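Local coordinates for cobalamin biosynthesis protein CobN (Mycobacterium tuberculosis, PDB 7C6O) that serves as the large, catalytic subunit of cobaltochelatase, the enzyme that inserts cobalt into the corrin ring during cobalamin biosynthesis, at residues L961-D966 with N972-H977; A903-R908 with D956-L961; A983-Q988 with I1044-R1049; M924-A927 with P932-D935. All blocks are in the same frame, centred on the assembly; numbering follows the deposited sequence.

In the fold
Interactions 1, 2 and 4 form one cluster, each pair of centres about 9 Å apart, while interaction 3 lies about 15 Å from interaction 1, further along helix 973-985. Interactions 1 and 2 share Leu961 and helix 949-963, and meet where Val962 CG1 lies 3.5 Å from Val907 CG2. Interaction 4 is nested in the chain loop closed by interaction 2; its Arg933 reaches the carbonyl of Leu905. It also meets interaction 1, with a probable hydrogen bond of 2.6 Å between His977 ND1 and Asp935 OD2. Interactions 1, 2 and 4 lie in the connections that lead into and out of strand 935-940 of a mixed sheet. The bound sodium ion, at Asp125 and Ser127, involves none of these residues.

Interaction 1 of 4, residues L961-D966 with N972-H977; sequences LVADLD and NYVRAH
Arg975 stretches across the C-terminal part of helix 949-963 and gives its NH2 to the carbonyl oxygen of Ala963, 3.0 Å away. That bond uses a lone pair in the plane of the carbonyl, although it is bent, with an N-H...O angle of 139°. With CG anti to the backbone N (chi1 175°) and the chain extended as far as NE, the aliphatic part runs alongside residues 963-965, and its CD comes within 3.1 Å of Leu965 O. Asp966 CA lies over one face of the guanidinium. The Asp966 carboxylate may act on the guanidinium through its charge, but no N-H points at it.

Beneath this polar layer Val974 supplies the apolar floor. Its CG1 meets Val962 CG2 at 3.9 Å, the two side chains crossing at about a right angle, and the methyl of Ala963 at 4.0 Å. The Val962 carbonyl oxygen takes a 2.8 Å hydrogen bond from Asn972 ND2, which also serves Glu967, while Asn972 OD1 accepts from Arg975 N at 2.9 Å. Asn972 thus ties the two segments together, in a helix-loop-helix connection whose second helix, 973-985, starts with an asparagine N-cap.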
loop_
_atom_site.group_PDB
_atom_site.type_symbol
_atom_site.label_atom_id
_atom_site.label_comp_id
_atom_site.label_asym_id
_atom_site.label_seq_id
_atom_site.Cartn_x
_atom_site.Cartn_y
_atom_site.Cartn_z
ATOM N N LEU A 961 -16.725 14.842 16.764
ATOM C CA LEU A 961 -18.104 14.465 17.062
ATOM C C LEU A 961 -18.295 14.234 18.558
ATOM O O LEU A 961 -19.142 14.869 19.196
ATOM C CB LEU A 961 -18.477 13.210 16.270
ATOM C CG LEU A 961 -19.901 13.007 15.744
ATOM C CD1 LEU A 961 -20.035 11.615 15.142
ATOM C CD2 LEU A 961 -20.957 13.229 16.817
ATOM N N VAL A 962 -17.504 13.327 19.137
ATOM C CA VAL A 962 -17.691 12.972 20.539
ATOM C C VAL A 962 -17.129 14.019 21.490
ATOM O O VAL A 962 -17.583 14.103 22.638
ATOM C CB VAL A 962 -17.067 11.602 20.854
ATOM C CG1 VAL A 962 -17.750 10.522 20.047
ATOM C CG2 VAL A 962 -15.567 11.610 20.582
ATOM N N ALA A 963 -16.150 14.818 21.057
ATOM C CA ALA A 963 -15.655 15.887 21.918
ATOM C C ALA A 963 -16.735 16.928 22.177
ATOM O O ALA A 963 -16.725 17.589 23.222
ATOM C CB ALA A 963 -14.424 16.543 21.295
ATOM N N ASP A 964 -17.685 17.069 21.255
ATOM C CA ASP A 964 -18.705 18.101 21.348
ATOM C C ASP A 964 -19.974 17.637 22.051
ATOM O O ASP A 964 -20.823 18.474 22.373
ATOM C CB ASP A 964 -19.056 18.613 19.947
ATOM C CG ASP A 964 -19.326 20.101 19.927
ATOM O OD1 ASP A 964 -18.417 20.871 20.302
ATOM O OD2 ASP A 964 -20.442 20.500 19.533
ATOM N N LEU A 965 -20.127 16.337 22.297
ATOM C CA LEU A 965 -21.310 15.839 22.984
ATOM C C LEU A 965 -21.296 16.283 24.442
ATOM O O LEU A 965 -20.290 16.127 25.139
ATOM C CB LEU A 965 -21.372 14.314 22.898
ATOM C CG LEU A 965 -21.493 13.704 21.499
ATOM C CD1 LEU A 965 -21.406 12.184 21.564
ATOM C CD2 LEU A 965 -22.784 14.140 20.828
ATOM N N ASP A 966 -22.415 16.838 24.904
ATOM C CA ASP A 966 -22.518 17.322 26.281
ATOM C C ASP A 966 -22.657 16.115 27.200
ATOM O O ASP A 966 -23.759 15.650 27.498
ATOM C CB ASP A 966 -23.690 18.284 26.433
ATOM C CG ASP A 966 -23.553 19.184 27.648
ATOM O OD1 ASP A 966 -22.749 18.858 28.548
ATOM O OD2 ASP A 966 -24.248 20.220 27.703
ATOM N N ASN A 972 -16.877 10.486 29.234
ATOM C CA ASN A 972 -16.316 10.942 27.961
ATOM C C ASN A 972 -14.931 11.528 28.242
ATOM O O ASN A 972 -14.798 12.713 28.553
ATOM C CB ASN A 972 -17.239 11.960 27.304
ATOM C CG ASN A 972 -16.824 12.306 25.887
ATOM O OD1 ASN A 972 -15.658 12.180 25.512
ATOM N ND2 ASN A 972 -17.784 12.760 25.090
ATOM N N TYR A 973 -13.903 10.685 28.112
ATOM C CA TYR A 973 -12.541 11.150 28.347
ATOM C C TYR A 973 -12.065 12.067 27.228
ATOM O O TYR A 973 -11.191 12.914 27.452
ATOM C CB TYR A 973 -11.587 9.963 28.499
ATOM C CG TYR A 973 -11.913 9.031 29.652
ATOM C CD1 TYR A 973 -12.751 9.431 30.686
ATOM C CD2 TYR A 973 -11.373 7.752 29.706
ATOM C CE1 TYR A 973 -13.049 8.580 31.738
ATOM C CE2 TYR A 973 -11.663 6.895 30.753
ATOM C CZ TYR A 973 -12.501 7.314 31.765
ATOM O OH TYR A 973 -12.791 6.463 32.807
ATOM N N VAL A 974 -12.621 11.912 26.023
ATOM C CA VAL A 974 -12.259 12.786 24.909
ATOM C C VAL A 974 -12.636 14.226 25.229
ATOM O O VAL A 974 -11.800 15.137 25.166
ATOM C CB VAL A 974 -12.931 12.311 23.608
ATOM C CG1 VAL A 974 -12.560 13.231 22.451
ATOM C CG2 VAL A 974 -12.547 10.874 23.303
ATOM N N ARG A 975 -13.905 14.451 25.578
ATOM C CA ARG A 975 -14.351 15.799 25.912
ATOM C C ARG A 975 -13.607 16.344 27.123
ATOM O O ARG A 975 -13.247 17.525 27.156
ATOM C CB ARG A 975 -15.859 15.809 26.163
ATOM C CG ARG A 975 -16.381 17.154 26.629
ATOM C CD ARG A 975 -17.883 17.135 26.815
ATOM N NE ARG A 975 -18.400 18.452 27.175
ATOM C CZ ARG A 975 -18.647 19.420 26.298
ATOM N NH1 ARG A 975 -19.117 20.589 26.715
ATOM N NH2 ARG A 975 -18.425 19.221 25.006
ATOM N N ALA A 976 -13.360 15.494 28.123
ATOM C CA ALA A 976 -12.679 15.948 29.332
ATOM C C ALA A 976 -11.288 16.483 29.013
ATOM O O ALA A 976 -10.888 17.542 29.510
ATOM C CB ALA A 976 -12.599 14.808 30.347
ATOM N N HIS A 977 -10.536 15.761 28.180
ATOM C CA HIS A 977 -9.200 16.215 27.811
ATOM C C HIS A 977 -9.263 17.451 26.924
ATOM O O HIS A 977 -8.462 18.380 27.089
ATOM C CB HIS A 977 -8.439 15.093 27.109
ATOM C CG HIS A 977 -8.229 13.881 27.963
ATOM N ND1 HIS A 977 -7.996 12.630 27.433
ATOM C CD2 HIS A 977 -8.215 13.729 29.308
ATOM C CE1 HIS A 977 -7.850 11.759 28.416
ATOM N NE2 HIS A 977 -7.979 12.400 29.563
#

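Interaction 2 of 4, residues A903-R908 with D956-L961; sequences ALLGVR and DDAVRL
Leu905 points its CD1 methyl at helix 949-963, where it meets two successive residues: Val959 CG2 at 3.8 Å and Ala958 CB at 3.9 Å. Seen from CD1 these partners lie nearly at right angles to each other, so the methyl rests in the corner between them. The Leu905 and Val959 side chains cross obliquely. Val959 itself leaves the helix pointing away from residues 903-908, and touches only because CG2, anti to its carbonyl carbon, swings back toward the leucine while CG1 is carried further off. Ala958 does the reverse, pointing toward residues 903-908, with its CB 4.3 Å from Val907 CG2 and just as near CG1, so that both valine methyls face it.

Leu905 and Val907 can share this face because the helix stops between them. Gly906, with positive phi, is the C-prime residue of a Schellman motif, its N making a weak bond to Ala903 O, and strand 907-911 starts directly afterwards. Helices 896-905 and 949-963 both belong to beta-alpha-beta crossovers, between strands 880-885 and 935-940 and between 935-940 and 995-997, and their buried faces meet here. Leu921 of strand 918-923 also covers Val907 and Ala958.

The contact is entirely apolar; the charged residues of helix 949-963 take no part in it. Among them Arg960 forms a salt bridge with Asp956, its NH2 approaching Asp956 OD2 at 3.1 Å from above the carboxylate plane. Arg989 and Arg1036 form further salt bridges with Asp956 and Asp957, respectively.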
loop_
_atom_site.group_PDB
_atom_site.type_symbol
_atom_site.label_atom_id
_atom_site.label_comp_id
_atom_site.label_asym_id
_atom_site.label_seq_id
_atom_site.Cartn_x
_atom_site.Cartn_y
_atom_site.Cartn_z
ATOM N N ALA A 903 -14.409 2.343 17.732
ATOM C CA ALA A 903 -15.040 1.634 18.842
ATOM C C ALA A 903 -14.637 2.230 20.185
ATOM O O ALA A 903 -15.471 2.361 21.089
ATOM C CB ALA A 903 -14.686 0.147 18.786
ATOM N N LEU A 904 -13.362 2.594 20.340
ATOM C CA LEU A 904 -12.919 3.196 21.594
ATOM C C LEU A 904 -13.616 4.529 21.839
ATOM O O LEU A 904 -14.025 4.829 22.970
ATOM C CB LEU A 904 -11.400 3.372 21.585
ATOM C CG LEU A 904 -10.578 2.086 21.671
ATOM C CD1 LEU A 904 -9.125 2.347 21.302
ATOM C CD2 LEU A 904 -10.681 1.491 23.067
ATOM N N LEU A 905 -13.767 5.339 20.786
ATOM C CA LEU A 905 -14.478 6.608 20.890
ATOM C C LEU A 905 -15.974 6.425 21.108
ATOM O O LEU A 905 -16.637 7.357 21.573
ATOM C CB LEU A 905 -14.257 7.442 19.625
ATOM C CG LEU A 905 -12.821 7.848 19.293
ATOM C CD1 LEU A 905 -12.773 8.581 17.964
ATOM C CD2 LEU A 905 -12.242 8.705 20.403
ATOM N N GLY A 906 -16.519 5.258 20.777
ATOM C CA GLY A 906 -17.949 5.047 20.884
ATOM C C GLY A 906 -18.719 5.516 19.671
ATOM O O GLY A 906 -19.833 6.037 19.811
ATOM N N VAL A 907 -18.153 5.350 18.479
ATOM C CA VAL A 907 -18.756 5.806 17.233
ATOM C C VAL A 907 -18.855 4.620 16.286
ATOM O O VAL A 907 -17.879 3.885 16.097
ATOM C CB VAL A 907 -17.943 6.945 16.592
ATOM C CG1 VAL A 907 -18.548 7.352 15.256
ATOM C CG2 VAL A 907 -17.878 8.127 17.528
ATOM N N ARG A 908 -20.028 4.441 15.694
ATOM C CA ARG A 908 -20.298 3.371 14.749
ATOM C C ARG A 908 -20.227 3.893 13.320
ATOM O O ARG A 908 -20.674 5.015 13.047
ATOM C CB ARG A 908 -21.684 2.774 15.002
ATOM C CG ARG A 908 -21.910 1.410 14.379
ATOM C CD ARG A 908 -23.366 0.991 14.497
ATOM N NE ARG A 908 -23.911 1.296 15.816
ATOM C CZ ARG A 908 -23.849 0.480 16.861
ATOM N NH1 ARG A 908 -23.261 -0.703 16.748
ATOM N NH2 ARG A 908 -24.374 0.847 18.023
ATOM N N ASP A 956 -10.876 11.992 12.195
ATOM C CA ASP A 956 -10.927 13.339 12.751
ATOM C C ASP A 956 -12.365 13.767 13.020
ATOM O O ASP A 956 -12.656 14.375 14.057
ATOM C CB ASP A 956 -10.235 14.324 11.808
ATOM C CG ASP A 956 -10.137 15.721 12.396
ATOM O OD1 ASP A 956 -9.691 15.849 13.555
ATOM O OD2 ASP A 956 -10.490 16.690 11.693
ATOM N N ASP A 957 -13.281 13.448 12.099
ATOM C CA ASP A 957 -14.694 13.752 12.319
ATOM C C ASP A 957 -15.225 13.065 13.572
ATOM O O ASP A 957 -16.032 13.642 14.309
ATOM C CB ASP A 957 -15.524 13.334 11.105
ATOM C CG ASP A 957 -15.337 14.256 9.916
ATOM O OD1 ASP A 957 -14.747 15.346 10.080
ATOM O OD2 ASP A 957 -15.786 13.885 8.810
ATOM N N ALA A 958 -14.784 11.830 13.828
ATOM C CA ALA A 958 -15.300 11.088 14.975
ATOM C C ALA A 958 -14.833 11.699 16.289
ATOM O O ALA A 958 -15.612 11.796 17.244
ATOM C CB ALA A 958 -14.877 9.621 14.886
ATOM N N VAL A 959 -13.564 12.107 16.358
ATOM C CA VAL A 959 -13.043 12.745 17.565
ATOM C C VAL A 959 -13.808 14.029 17.862
ATOM O O VAL A 959 -14.260 14.260 18.990
ATOM C CB VAL A 959 -11.535 13.016 17.423
ATOM C CG1 VAL A 959 -11.041 13.857 18.594
ATOM C CG2 VAL A 959 -10.766 11.711 17.330
ATOM N N ARG A 960 -13.950 14.892 16.852
ATOM C CA ARG A 960 -14.676 16.141 17.050
ATOM C C ARG A 960 -16.146 15.888 17.355
ATOM O O ARG A 960 -16.755 16.635 18.130
ATOM C CB ARG A 960 -14.519 17.036 15.821
ATOM C CG ARG A 960 -13.139 17.664 15.704
ATOM C CD ARG A 960 -13.014 18.549 14.473
ATOM N NE ARG A 960 -12.838 17.765 13.257
ATOM C CZ ARG A 960 -13.789 17.558 12.353
ATOM N NH1 ARG A 960 -14.994 18.086 12.519
ATOM N NH2 ARG A 960 -13.530 16.826 11.280
ATOM N N LEU A 961 -16.725 14.842 16.764
ATOM C CA LEU A 961 -18.104 14.465 17.062
ATOM C C LEU A 961 -18.295 14.234 18.558
ATOM O O LEU A 961 -19.142 14.869 19.196
ATOM C CB LEU A 961 -18.477 13.210 16.270
ATOM C CG LEU A 961 -19.901 13.007 15.744
ATOM C CD1 LEU A 961 -20.035 11.615 15.142
ATOM C CD2 LEU A 961 -20.957 13.229 16.817
#

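Interaction 3 of 4, residues A983-Q988 with I1044-R1049; sequences AHHGDQ and IDDMNR
The guanidinium of Arg1049 lies flat over one face of the His984 ring, the centres 4.0 Å apart and the planes inclined by 24°. NH1 lies above the ring plane, displaced toward the rim, and makes the nearest approach, 3.3 Å from His984 CD2, while NH2 extends past the ring to within 3.5 Å of His984 CB. The arginine chain is bent at chi3 (75°), which turns the flat group back across the imidazole. NH2 also forms a salt bridge with Asp981, one turn earlier on the histidine's own helix, and this second partner would help to keep the guanidinium in place. Arg1049 was modelled in two conformers, however, and only one is described here, so the stack is to be taken with some reserve; His984 is also exposed and touches a crystal neighbour.

The rest of the contact is much looser. His985 and Asp1046 do not meet directly: NE2 and OD1 stand 4.4 Å apart, with a water between them that lies in the plane of the imidazole, 2.8 Å from His985 NE2 and 3.2 Å from Asp1046 OD1. The ring's other nitrogen, ND1, accepts from Asp987 N at 3.1 Å, in the ring plane, which would help to set the rotation of the imidazole. The stronger partner of Asp1046 is Arg990, in a salt bridge.

These polar links join the C-terminal end of helix 973-985, and its turn into helix 988-991, to the first turns of helix 1044-1051. On its far flank that helix packs through Met1047 against helices 1019-1030 and 1072-1089.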
loop_
_atom_site.group_PDB
_atom_site.type_symbol
_atom_site.label_atom_id
_atom_site.label_comp_id
_atom_site.label_asym_id
_atom_site.label_seq_id
_atom_site.Cartn_x
_atom_site.Cartn_y
_atom_site.Cartn_z
ATOM N N ALA A 983 -9.188 25.112 27.988
ATOM C CA ALA A 983 -8.960 26.054 29.075
ATOM C C ALA A 983 -7.521 26.544 29.120
ATOM O O ALA A 983 -7.249 27.577 29.741
ATOM C CB ALA A 983 -9.332 25.414 30.413
ATOM N N HIS A 984 -6.597 25.833 28.474
ATOM C CA HIS A 984 -5.192 26.217 28.526
ATOM C C HIS A 984 -4.861 27.257 27.461
ATOM O O HIS A 984 -4.239 28.284 27.757
ATOM C CB HIS A 984 -4.308 24.982 28.369
ATOM C CG HIS A 984 -2.842 25.277 28.413
ATOM N ND1 HIS A 984 -2.160 25.488 29.592
ATOM C CD2 HIS A 984 -1.926 25.391 27.422
ATOM C CE1 HIS A 984 -0.886 25.720 29.324
ATOM N NE2 HIS A 984 -0.719 25.667 28.015
ATOM N N HIS A 985 -5.270 27.011 26.216
ATOM C CA HIS A 985 -4.906 27.884 25.111
ATOM C C HIS A 985 -6.092 28.409 24.310
ATOM O O HIS A 985 -5.887 29.218 23.399
ATOM C CB HIS A 985 -3.935 27.165 24.163
ATOM C CG HIS A 985 -4.402 25.810 23.730
ATOM N ND1 HIS A 985 -5.612 25.603 23.104
ATOM C CD2 HIS A 985 -3.814 24.593 23.825
ATOM C CE1 HIS A 985 -5.752 24.317 22.834
ATOM N NE2 HIS A 985 -4.675 23.683 23.261
ATOM N N GLY A 986 -7.313 27.971 24.606
ATOM C CA GLY A 986 -8.486 28.548 23.974
ATOM C C GLY A 986 -8.683 28.224 22.510
ATOM O O GLY A 986 -9.575 28.803 21.883
ATOM N N ASP A 987 -7.891 27.314 21.943
ATOM C CA ASP A 987 -7.971 26.971 20.526
ATOM C C ASP A 987 -8.720 25.648 20.383
ATOM O O ASP A 987 -8.206 24.592 20.770
ATOM C CB ASP A 987 -6.572 26.891 19.917
ATOM C CG ASP A 987 -6.595 26.804 18.403
ATOM O OD1 ASP A 987 -7.346 25.972 17.855
ATOM O OD2 ASP A 987 -5.855 27.575 17.758
ATOM N N GLN A 988 -9.925 25.707 19.808
ATOM C CA GLN A 988 -10.775 24.521 19.725
ATOM C C GLN A 988 -10.194 23.477 18.779
ATOM O O GLN A 988 -10.232 22.275 19.074
ATOM C CB GLN A 988 -12.185 24.914 19.283
ATOM C CG GLN A 988 -13.148 23.740 19.142
ATOM C CD GLN A 988 -13.506 23.107 20.477
ATOM O OE1 GLN A 988 -13.478 23.766 21.516
ATOM N NE2 GLN A 988 -13.844 21.822 20.453
ATOM N N ILE A 1044 3.936 20.146 17.414
ATOM C CA ILE A 1044 4.747 19.471 18.426
ATOM C C ILE A 1044 4.130 19.639 19.809
ATOM O O ILE A 1044 4.038 18.682 20.588
ATOM C CB ILE A 1044 6.193 19.995 18.390
ATOM C CG1 ILE A 1044 6.883 19.566 17.096
ATOM C CG2 ILE A 1044 6.974 19.511 19.605
ATOM C CD1 ILE A 1044 8.296 20.086 16.964
ATOM N N ASP A 1045 3.705 20.860 20.137
ATOM C CA ASP A 1045 3.120 21.101 21.451
ATOM C C ASP A 1045 1.827 20.316 21.630
ATOM O O ASP A 1045 1.559 19.785 22.714
ATOM C CB ASP A 1045 2.885 22.598 21.651
ATOM C CG ASP A 1045 4.173 23.360 21.896
ATOM O OD1 ASP A 1045 5.087 22.799 22.539
ATOM O OD2 ASP A 1045 4.275 24.521 21.447
ATOM N N ASP A 1046 1.015 20.222 20.573
ATOM C CA ASP A 1046 -0.201 19.421 20.653
ATOM C C ASP A 1046 0.124 17.937 20.770
ATOM O O ASP A 1046 -0.549 17.207 21.507
ATOM C CB ASP A 1046 -1.085 19.678 19.435
ATOM C CG ASP A 1046 -1.712 21.055 19.456
ATOM O OD1 ASP A 1046 -1.992 21.560 20.562
ATOM O OD2 ASP A 1046 -1.921 21.629 18.370
ATOM N N MET A 1047 1.150 17.469 20.055
ATOM C CA MET A 1047 1.533 16.065 20.175
ATOM C C MET A 1047 1.987 15.742 21.592
ATOM O O MET A 1047 1.609 14.705 22.150
ATOM C CB MET A 1047 2.636 15.718 19.173
ATOM C CG MET A 1047 2.749 14.223 18.897
ATOM S SD MET A 1047 4.386 13.703 18.353
ATOM C CE MET A 1047 5.303 13.866 19.882
ATOM N N ASN A 1048 2.789 16.626 22.195
ATOM C CA ASN A 1048 3.277 16.381 23.548
ATOM C C ASN A 1048 2.133 16.356 24.554
ATOM O O ASN A 1048 2.117 15.518 25.463
ATOM C CB ASN A 1048 4.314 17.438 23.935
ATOM C CG ASN A 1048 5.590 17.335 23.112
ATOM O OD1 ASN A 1048 5.933 16.267 22.609
ATOM N ND2 ASN A 1048 6.297 18.448 22.976
ATOM N N ARG A 1049 1.166 17.267 24.409
ATOM C CA ARG A 1049 0.033 17.285 25.328
ATOM C C ARG A 1049 -0.738 15.971 25.280
ATOM O O ARG A 1049 -1.112 15.428 26.326
ATOM C CB ARG A 1049 -0.889 18.463 25.013
ATOM C CG ARG A 1049 -0.244 19.824 25.226
ATOM C CD ARG A 1049 -1.228 20.961 25.004
ATOM N NE ARG A 1049 -2.162 21.090 26.117
ATOM C CZ ARG A 1049 -1.898 21.756 27.236
ATOM N NH1 ARG A 1049 -0.723 22.353 27.392
ATOM N NH2 ARG A 1049 -2.805 21.825 28.201
HETATM O O HOH W 1 -4.260 20.921 22.755
#

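Interaction 4 of 4, residues M924-A927 with P932-D935; sequences MQPA and PRID
The backbone is extended at Met924 and Gln925, turns into the short helix 926-929, and doubles back so that the CA atoms of Pro926 and Pro932 come to 7.0 Å and Arg933 faces the Met924 carbonyl. Arg933 makes the contact almost alone. Its NH2 donates to Met924 O over a short 2.6 Å, with an N-H...O angle of 143°, and NH1 adds a weak bond of 3.1 Å to the same oxygen. The oxygen therefore sits near the guanidinium plane, between the two terminal nitrogens, though tilted about 20° out of it. An extended chain from CG to NE carries the group this far. Pro926 CD rests 4.0 Å from NH2, adding a little apolar cover where the proline ring and the arginine cross.

Arg933 has further partners: NE forms a salt bridge with Glu967, and NH1 a hydrogen bond with Leu905 O and a weak one with Gly906 O. One buried guanidinium thereby joins three parts of the chain. It links the carbonyls of Met924 and Leu905 within the beta-alpha-beta crossover from strand 880-885 to strand 935-940, where the chain passes from the hairpin of strands 907-911 and 918-923 into the sheet.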
loop_
_atom_site.group_PDB
_atom_site.type_symbol
_atom_site.label_atom_id
_atom_site.label_comp_id
_atom_site.label_asym_id
_atom_site.label_seq_id
_atom_site.Cartn_x
_atom_site.Cartn_y
_atom_site.Cartn_z
ATOM N N MET A 924 -22.653 6.182 19.455
ATOM C CA MET A 924 -23.427 5.369 20.380
ATOM C C MET A 924 -23.607 6.125 21.689
ATOM O O MET A 924 -22.706 6.841 22.135
ATOM C CB MET A 924 -22.735 4.032 20.642
ATOM C CG MET A 924 -22.137 3.381 19.413
ATOM S SD MET A 924 -21.222 1.888 19.840
ATOM C CE MET A 924 -20.012 1.851 18.525
ATOM N N GLN A 925 -24.774 5.965 22.301
ATOM C CA GLN A 925 -25.015 6.686 23.539
ATOM C C GLN A 925 -24.316 5.996 24.709
ATOM O O GLN A 925 -24.052 4.790 24.660
ATOM C CB GLN A 925 -26.512 6.795 23.805
ATOM C CG GLN A 925 -27.246 7.634 22.768
ATOM C CD GLN A 925 -26.637 9.017 22.595
ATOM O OE1 GLN A 925 -26.356 9.713 23.572
ATOM N NE2 GLN A 925 -26.425 9.417 21.345
ATOM N N PRO A 926 -23.986 6.751 25.765
ATOM C CA PRO A 926 -23.267 6.153 26.906
ATOM C C PRO A 926 -23.947 4.930 27.498
ATOM O O PRO A 926 -23.260 3.993 27.924
ATOM C CB PRO A 926 -23.208 7.308 27.915
ATOM C CG PRO A 926 -23.235 8.532 27.075
ATOM C CD PRO A 926 -24.128 8.211 25.908
ATOM N N ALA A 927 -25.282 4.911 27.537
ATOM C CA ALA A 927 -25.990 3.755 28.077
ATOM C C ALA A 927 -25.728 2.507 27.242
ATOM O O ALA A 927 -25.589 1.405 27.785
ATOM C CB ALA A 927 -27.489 4.049 28.156
ATOM N N PRO A 932 -16.986 4.507 29.601
ATOM C CA PRO A 932 -16.638 5.839 29.095
ATOM C C PRO A 932 -16.101 5.773 27.676
ATOM O O PRO A 932 -15.517 4.774 27.250
ATOM C CB PRO A 932 -15.554 6.324 30.067
ATOM C CG PRO A 932 -15.695 5.470 31.274
ATOM C CD PRO A 932 -16.183 4.147 30.784
ATOM N N ARG A 933 -16.318 6.859 26.939
ATOM C CA ARG A 933 -15.586 7.060 25.698
ATOM C C ARG A 933 -14.107 7.217 26.020
ATOM O O ARG A 933 -13.726 8.079 26.819
ATOM C CB ARG A 933 -16.109 8.292 24.958
ATOM C CG ARG A 933 -17.599 8.264 24.669
ATOM C CD ARG A 933 -18.005 9.374 23.711
ATOM N NE ARG A 933 -19.454 9.543 23.668
ATOM C CZ ARG A 933 -20.275 8.799 22.935
ATOM N NH1 ARG A 933 -19.792 7.828 22.171
ATOM N NH2 ARG A 933 -21.582 9.024 22.967
ATOM N N ILE A 934 -13.280 6.368 25.424
ATOM C CA ILE A 934 -11.844 6.378 25.675
ATOM C C ILE A 934 -11.181 7.293 24.655
ATOM O O ILE A 934 -11.463 7.206 23.455
ATOM C CB ILE A 934 -11.263 4.954 25.601
ATOM C CG1 ILE A 934 -12.066 3.993 26.488
ATOM C CG2 ILE A 934 -9.794 4.956 25.994
ATOM C CD1 ILE A 934 -12.001 4.302 27.975
ATOM N N ASP A 935 -10.306 8.176 25.130
ATOM C CA ASP A 935 -9.559 9.041 24.229
ATOM C C ASP A 935 -8.573 8.214 23.411
ATOM O O ASP A 935 -8.058 7.189 23.867
ATOM C CB ASP A 935 -8.822 10.125 25.019
ATOM C CG ASP A 935 -8.614 11.402 24.218
ATOM O OD1 ASP A 935 -8.944 11.429 23.015
ATOM O OD2 ASP A 935 -8.124 12.391 24.803
#